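Local coordinates for protein NURA (Sulfolobus solfataricus, PDB 2YGK) that degrades DNA as a manganese-dependent nuclease that probably works with the helicase HerA to resect the 5' strand at double-strand breaks, at residues Gly195-Leu209 and Tyr260-Ile274. Residues are numbered along the deposited sequence; the frame is centred on the assembly and turned at random.
Sequences GNVLWISKVSRGRDL and YTRLDNGKRVIRVDI
W199 and S201 pair antiparallel with D273 and R271 through two backbone hydrogen bonds each, W199 N to D273 O and R271 N to S201 O both spanning 3.0 Å; the non-hydrogen-bonded pair I200 and V272 lies between.

The face bearing W199, S201, R271 and D273 carries the polar network; at the W199 ring edge, CD1 lies 3.2 Å from D273 O. R271 has CG anti to the backbone N (chi1 -173°), and its chain runs out straight past S201 to the loop beyond the strand, where NH1 donates to S204 OG (3.0 Å). S204 OG also accepts from G206 N, forming an ST turn. At the guanidinium's edge, NE meets D273 OD1 almost straight (177°) in a salt bridge, and T258 also bonds this oxygen, fixing the head group's rotation. One water joins R271 NH1 to D208 OD2.

The other face is apolar: I200 CG2 meets I270 CD1 at 3.9 Å, while L198 CD2 packs alongside I274 CD1 (4.0 Å), both residues touching I286 of helix 280-291.

Past the strand end, K202 crosses the R268 guanidinium, its CE over the centre (3.5 Å from R268 CZ) and its NZ 4.0 Å from R268 NH2.

Within the central mixed sheet, the contact joins strands 255-262 and 270-275 to the parallel pair 197-201 and 129-133, the latter carrying the manganese ligand D133, consistent with the RNase H-like fold of the NurA family.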
loop_
_atom_site.group_PDB
_atom_site.type_symbol
_atom_site.label_atom_id
_atom_site.label_comp_id
_atom_site.label_asym_id
_atom_site.label_seq_id
_atom_site.Cartn_x
_atom_site.Cartn_y
_atom_site.Cartn_z
ATOM N N GLY A 195 -26.380 -7.338 -19.349
ATOM C CA GLY A 195 -25.074 -7.490 -19.981
ATOM C C GLY A 195 -24.456 -6.246 -20.602
ATOM O O GLY A 195 -23.463 -6.346 -21.257
ATOM N N ASN A 196 -25.038 -5.075 -20.416
ATOM C CA ASN A 196 -24.530 -3.855 -21.049
ATOM C C ASN A 196 -23.324 -3.253 -20.292
ATOM O O ASN A 196 -22.764 -2.241 -20.700
ATOM C CB ASN A 196 -25.655 -2.808 -21.165
ATOM C CG ASN A 196 -26.865 -3.288 -22.032
ATOM O OD1 ASN A 196 -26.745 -4.134 -22.922
ATOM N ND2 ASN A 196 -28.032 -2.704 -21.757
ATOM N N VAL A 197 -22.934 -3.857 -19.175
ATOM C CA VAL A 197 -21.806 -3.349 -18.408
ATOM C C VAL A 197 -20.560 -4.202 -18.684
ATOM O O VAL A 197 -20.587 -5.438 -18.556
ATOM C CB VAL A 197 -22.066 -3.341 -16.890
ATOM C CG1 VAL A 197 -21.009 -2.532 -16.228
ATOM C CG2 VAL A 197 -23.419 -2.791 -16.591
ATOM N N LEU A 198 -19.478 -3.532 -19.058
ATOM C CA LEU A 198 -18.235 -4.190 -19.357
ATOM C C LEU A 198 -17.286 -3.739 -18.310
ATOM O O LEU A 198 -17.015 -2.554 -18.185
ATOM C CB LEU A 198 -17.719 -3.774 -20.726
ATOM C CG LEU A 198 -18.640 -4.119 -21.899
ATOM C CD1 LEU A 198 -17.958 -3.778 -23.180
ATOM C CD2 LEU A 198 -19.057 -5.595 -21.869
ATOM N N TRP A 199 -16.769 -4.702 -17.569
ATOM C CA TRP A 199 -15.875 -4.431 -16.515
ATOM C C TRP A 199 -14.468 -4.759 -17.005
ATOM O O TRP A 199 -14.071 -5.922 -17.058
ATOM C CB TRP A 199 -16.255 -5.308 -15.328
ATOM C CG TRP A 199 -17.688 -5.162 -14.889
ATOM C CD1 TRP A 199 -18.797 -5.793 -15.412
ATOM C CD2 TRP A 199 -18.160 -4.380 -13.803
ATOM N NE1 TRP A 199 -19.925 -5.429 -14.724
ATOM C CE2 TRP A 199 -19.564 -4.564 -13.727
ATOM C CE3 TRP A 199 -17.531 -3.547 -12.868
ATOM C CZ2 TRP A 199 -20.347 -3.942 -12.758
ATOM C CZ3 TRP A 199 -18.296 -2.938 -11.918
ATOM C CH2 TRP A 199 -19.708 -3.139 -11.870
ATOM N N ILE A 200 -13.687 -3.736 -17.295
ATOM C CA ILE A 200 -12.427 -3.929 -17.976
ATOM C C ILE A 200 -11.229 -3.658 -17.086
ATOM O O ILE A 200 -11.201 -2.622 -16.405
ATOM C CB ILE A 200 -12.372 -2.995 -19.160
ATOM C CG1 ILE A 200 -13.456 -3.433 -20.155
ATOM C CG2 ILE A 200 -11.019 -2.994 -19.776
ATOM C CD1 ILE A 200 -13.566 -2.562 -21.329
ATOM N N SER A 201 -10.247 -4.561 -17.108
ATOM C CA SER A 201 -9.021 -4.356 -16.388
ATOM C C SER A 201 -7.763 -4.674 -17.201
ATOM O O SER A 201 -7.737 -5.616 -17.956
ATOM C CB SER A 201 -9.000 -5.119 -15.012
ATOM O OG SER A 201 -9.424 -6.482 -15.065
ATOM N N LYS A 202 -6.725 -3.859 -16.975
ATOM C CA LYS A 202 -5.397 -4.018 -17.530
ATOM C C LYS A 202 -4.600 -5.086 -16.785
ATOM O O LYS A 202 -3.689 -5.678 -17.342
ATOM C CB LYS A 202 -4.656 -2.682 -17.460
ATOM C CG LYS A 202 -5.282 -1.531 -18.270
ATOM C CD LYS A 202 -4.629 -0.121 -17.990
ATOM C CE LYS A 202 -4.493 0.704 -19.338
ATOM N NZ LYS A 202 -3.944 2.119 -19.134
ATOM N N VAL A 203 -4.973 -5.350 -15.543
ATOM C CA VAL A 203 -4.256 -6.267 -14.645
ATOM C C VAL A 203 -5.194 -7.366 -14.153
ATOM O O VAL A 203 -6.392 -7.155 -14.049
ATOM C CB VAL A 203 -3.725 -5.468 -13.433
ATOM C CG1 VAL A 203 -3.181 -6.379 -12.343
ATOM C CG2 VAL A 203 -2.644 -4.500 -13.902
ATOM N N SER A 204 -4.664 -8.544 -13.862
ATOM C CA SER A 204 -5.475 -9.604 -13.283
ATOM C C SER A 204 -4.639 -10.759 -12.755
ATOM O O SER A 204 -3.558 -11.019 -13.257
ATOM C CB SER A 204 -6.461 -10.131 -14.307
ATOM O OG SER A 204 -7.193 -11.216 -13.768
ATOM N N ARG A 205 -5.179 -11.441 -11.742
ATOM C CA ARG A 205 -4.542 -12.578 -11.068
ATOM C C ARG A 205 -5.255 -13.885 -11.443
ATOM O O ARG A 205 -5.046 -14.929 -10.806
ATOM C CB ARG A 205 -4.581 -12.393 -9.537
ATOM C CG ARG A 205 -3.718 -11.261 -8.994
ATOM C CD ARG A 205 -3.502 -11.359 -7.448
ATOM N NE ARG A 205 -2.442 -10.450 -7.006
ATOM C CZ ARG A 205 -2.611 -9.142 -6.806
ATOM N NH1 ARG A 205 -3.817 -8.570 -6.960
ATOM N NH2 ARG A 205 -1.581 -8.393 -6.437
ATOM N N GLY A 206 -6.101 -13.827 -12.470
ATOM C CA GLY A 206 -6.824 -15.009 -12.906
ATOM C C GLY A 206 -5.906 -16.096 -13.437
ATOM O O GLY A 206 -4.885 -15.812 -14.050
ATOM N N ARG A 207 -6.289 -17.342 -13.171
ATOM C CA ARG A 207 -5.572 -18.538 -13.619
ATOM C C ARG A 207 -6.547 -19.594 -14.116
ATOM O O ARG A 207 -6.158 -20.735 -14.397
ATOM C CB ARG A 207 -4.701 -19.094 -12.480
ATOM C CG ARG A 207 -3.433 -18.264 -12.258
ATOM C CD ARG A 207 -2.764 -18.518 -10.944
ATOM N NE ARG A 207 -1.500 -17.776 -10.821
ATOM C CZ ARG A 207 -1.394 -16.499 -10.463
ATOM N NH1 ARG A 207 -2.474 -15.778 -10.196
ATOM N NH2 ARG A 207 -0.194 -15.936 -10.384
ATOM N N ASP A 208 -7.810 -19.197 -14.252
ATOM C CA ASP A 208 -8.859 -20.090 -14.697
ATOM C C ASP A 208 -8.437 -20.811 -15.931
ATOM O O ASP A 208 -8.711 -21.997 -16.060
ATOM C CB ASP A 208 -10.134 -19.311 -15.005
ATOM C CG ASP A 208 -10.892 -18.921 -13.749
ATOM O OD1 ASP A 208 -11.314 -19.848 -13.016
ATOM O OD2 ASP A 208 -11.063 -17.700 -13.504
ATOM N N LEU A 209 -7.770 -20.110 -16.845
ATOM C CA LEU A 209 -7.435 -20.716 -18.136
ATOM C C LEU A 209 -6.337 -21.744 -18.012
ATOM O O LEU A 209 -6.588 -22.933 -18.202
ATOM C CB LEU A 209 -7.047 -19.667 -19.186
ATOM C CG LEU A 209 -8.198 -18.952 -19.879
ATOM C CD1 LEU A 209 -7.623 -18.116 -21.003
ATOM C CD2 LEU A 209 -9.243 -19.955 -20.385
ATOM N N TYR A 260 -10.456 -12.657 -22.283
ATOM C CA TYR A 260 -9.340 -11.764 -22.512
ATOM C C TYR A 260 -9.323 -11.387 -23.953
ATOM O O TYR A 260 -9.551 -12.210 -24.822
ATOM C CB TYR A 260 -8.075 -12.470 -22.185
ATOM C CG TYR A 260 -7.962 -12.755 -20.730
ATOM C CD1 TYR A 260 -7.484 -11.766 -19.828
ATOM C CD2 TYR A 260 -8.317 -13.988 -20.219
ATOM C CE1 TYR A 260 -7.354 -12.026 -18.482
ATOM C CE2 TYR A 260 -8.169 -14.267 -18.843
ATOM C CZ TYR A 260 -7.704 -13.271 -17.984
ATOM O OH TYR A 260 -7.559 -13.539 -16.633
ATOM N N THR A 261 -9.073 -10.134 -24.251
ATOM C CA THR A 261 -9.069 -9.725 -25.652
ATOM C C THR A 261 -7.911 -8.780 -25.823
ATOM O O THR A 261 -7.482 -8.129 -24.868
ATOM C CB THR A 261 -10.430 -9.021 -26.055
ATOM O OG1 THR A 261 -10.450 -8.671 -27.465
ATOM C CG2 THR A 261 -10.654 -7.815 -25.190
ATOM N N ARG A 262 -7.381 -8.785 -27.043
ATOM C CA ARG A 262 -6.473 -7.797 -27.542
ATOM C C ARG A 262 -7.217 -7.160 -28.662
ATOM O O ARG A 262 -7.575 -7.865 -29.607
ATOM C CB ARG A 262 -5.201 -8.462 -28.084
ATOM C CG ARG A 262 -4.246 -7.471 -28.764
ATOM C CD ARG A 262 -2.986 -8.134 -29.255
ATOM N NE ARG A 262 -2.099 -8.650 -28.197
ATOM C CZ ARG A 262 -1.852 -9.936 -27.919
ATOM N NH1 ARG A 262 -2.430 -10.914 -28.598
ATOM N NH2 ARG A 262 -1.003 -10.258 -26.937
ATOM N N LEU A 263 -7.424 -5.843 -28.591
ATOM C CA LEU A 263 -8.236 -5.108 -29.575
ATOM C C LEU A 263 -7.473 -4.752 -30.831
ATOM O O LEU A 263 -8.086 -4.450 -31.858
ATOM C CB LEU A 263 -8.792 -3.820 -28.984
ATOM C CG LEU A 263 -9.680 -4.106 -27.773
ATOM C CD1 LEU A 263 -9.878 -2.851 -27.029
ATOM C CD2 LEU A 263 -11.025 -4.779 -28.127
ATOM N N ASP A 264 -6.144 -4.798 -30.750
ATOM C CA ASP A 264 -5.263 -4.257 -31.781
ATOM C C ASP A 264 -3.961 -5.054 -31.800
ATOM O O ASP A 264 -3.353 -5.311 -30.737
ATOM C CB ASP A 264 -5.002 -2.803 -31.460
ATOM C CG ASP A 264 -4.116 -2.129 -32.458
ATOM O OD1 ASP A 264 -3.683 -2.775 -33.442
ATOM O OD2 ASP A 264 -3.834 -0.916 -32.239
ATOM N N ASN A 265 -3.560 -5.472 -33.004
ATOM C CA ASN A 265 -2.346 -6.247 -33.211
ATOM C C ASN A 265 -1.174 -5.661 -32.456
ATOM O O ASN A 265 -0.877 -4.503 -32.629
ATOM C CB ASN A 265 -1.988 -6.260 -34.686
ATOM C CG ASN A 265 -2.814 -7.247 -35.499
ATOM O OD1 ASN A 265 -3.528 -8.100 -34.958
ATOM N ND2 ASN A 265 -2.672 -7.172 -36.817
ATOM N N GLY A 266 -0.520 -6.458 -31.620
ATOM C CA GLY A 266 0.729 -6.063 -30.983
ATOM C C GLY A 266 0.580 -5.327 -29.672
ATOM O O GLY A 266 1.576 -5.008 -29.012
ATOM N N LYS A 267 -0.660 -5.079 -29.267
ATOM C CA LYS A 267 -0.932 -4.266 -28.077
ATOM C C LYS A 267 -1.308 -5.113 -26.871
ATOM O O LYS A 267 -1.187 -6.336 -26.889
ATOM C CB LYS A 267 -2.019 -3.258 -28.410
ATOM C CG LYS A 267 -1.630 -2.373 -29.564
ATOM C CD LYS A 267 -0.363 -1.595 -29.220
ATOM C CE LYS A 267 -0.054 -0.529 -30.246
ATOM N NZ LYS A 267 0.229 -1.111 -31.554
ATOM N N ARG A 268 -1.705 -4.449 -25.799
ATOM C CA ARG A 268 -1.921 -5.081 -24.513
ATOM C C ARG A 268 -3.122 -5.973 -24.607
ATOM O O ARG A 268 -3.947 -5.785 -25.480
ATOM C CB ARG A 268 -2.180 -4.003 -23.468
ATOM C CG ARG A 268 -3.441 -3.178 -23.789
ATOM C CD ARG A 268 -3.870 -2.354 -22.630
ATOM N NE ARG A 268 -2.913 -1.286 -22.401
ATOM C CZ ARG A 268 -2.196 -1.107 -21.290
ATOM N NH1 ARG A 268 -2.296 -1.943 -20.258
ATOM N NH2 ARG A 268 -1.361 -0.069 -21.220
ATOM N N VAL A 269 -3.212 -6.951 -23.720
ATOM C CA VAL A 269 -4.398 -7.743 -23.560
ATOM C C VAL A 269 -5.124 -7.173 -22.346
ATOM O O VAL A 269 -4.490 -6.856 -21.308
ATOM C CB VAL A 269 -4.046 -9.214 -23.294
ATOM C CG1 VAL A 269 -5.296 -10.024 -22.996
ATOM C CG2 VAL A 269 -3.241 -9.837 -24.490
ATOM N N ILE A 270 -6.451 -7.066 -22.463
ATOM C CA ILE A 270 -7.302 -6.666 -21.341
ATOM C C ILE A 270 -8.270 -7.793 -20.966
ATOM O O ILE A 270 -8.597 -8.643 -21.807
ATOM C CB ILE A 270 -8.105 -5.420 -21.685
ATOM C CG1 ILE A 270 -9.073 -5.681 -22.832
ATOM C CG2 ILE A 270 -7.185 -4.286 -22.062
ATOM C CD1 ILE A 270 -9.911 -4.452 -23.267
ATOM N N ARG A 271 -8.709 -7.798 -19.700
ATOM C CA ARG A 271 -9.741 -8.709 -19.212
ATOM C C ARG A 271 -11.096 -8.025 -19.295
ATOM O O ARG A 271 -11.243 -6.867 -18.895
ATOM C CB ARG A 271 -9.483 -9.047 -17.755
ATOM C CG ARG A 271 -10.416 -10.125 -17.195
ATOM C CD ARG A 271 -10.278 -10.263 -15.675
ATOM N NE ARG A 271 -11.297 -11.176 -15.140
ATOM C CZ ARG A 271 -11.064 -12.234 -14.361
ATOM N NH1 ARG A 271 -9.822 -12.572 -13.960
ATOM N NH2 ARG A 271 -12.090 -12.986 -13.982
ATOM N N VAL A 272 -12.104 -8.736 -19.791
ATOM C CA VAL A 272 -13.463 -8.200 -19.786
ATOM C C VAL A 272 -14.357 -9.148 -19.019
ATOM O O VAL A 272 -14.377 -10.333 -19.324
ATOM C CB VAL A 272 -14.027 -8.071 -21.194
ATOM C CG1 VAL A 272 -15.403 -7.532 -21.111
ATOM C CG2 VAL A 272 -13.155 -7.179 -22.089
ATOM N N ASP A 273 -15.094 -8.635 -18.037
ATOM C CA ASP A 273 -16.155 -9.386 -17.374
ATOM C C ASP A 273 -17.480 -8.798 -17.787
ATOM O O ASP A 273 -17.662 -7.600 -17.754
ATOM C CB ASP A 273 -16.067 -9.281 -15.866
ATOM C CG ASP A 273 -14.747 -9.780 -15.309
ATOM O OD1 ASP A 273 -14.195 -10.656 -15.984
ATOM O OD2 ASP A 273 -14.278 -9.263 -14.220
ATOM N N ILE A 274 -18.421 -9.648 -18.146
ATOM C CA ILE A 274 -19.741 -9.210 -18.543
ATOM C C ILE A 274 -20.743 -10.147 -17.874
ATOM O O ILE A 274 -20.635 -11.335 -18.017
ATOM C CB ILE A 274 -19.856 -9.168 -20.116
ATOM C CG1 ILE A 274 -21.287 -8.983 -20.586
ATOM C CG2 ILE A 274 -19.340 -10.405 -20.746
ATOM C CD1 ILE A 274 -21.351 -8.803 -22.098
HETATM O O HOH W 1 -12.268 -7.351 -15.714
HETATM O O HOH W 2 -10.320 -15.155 -12.627
#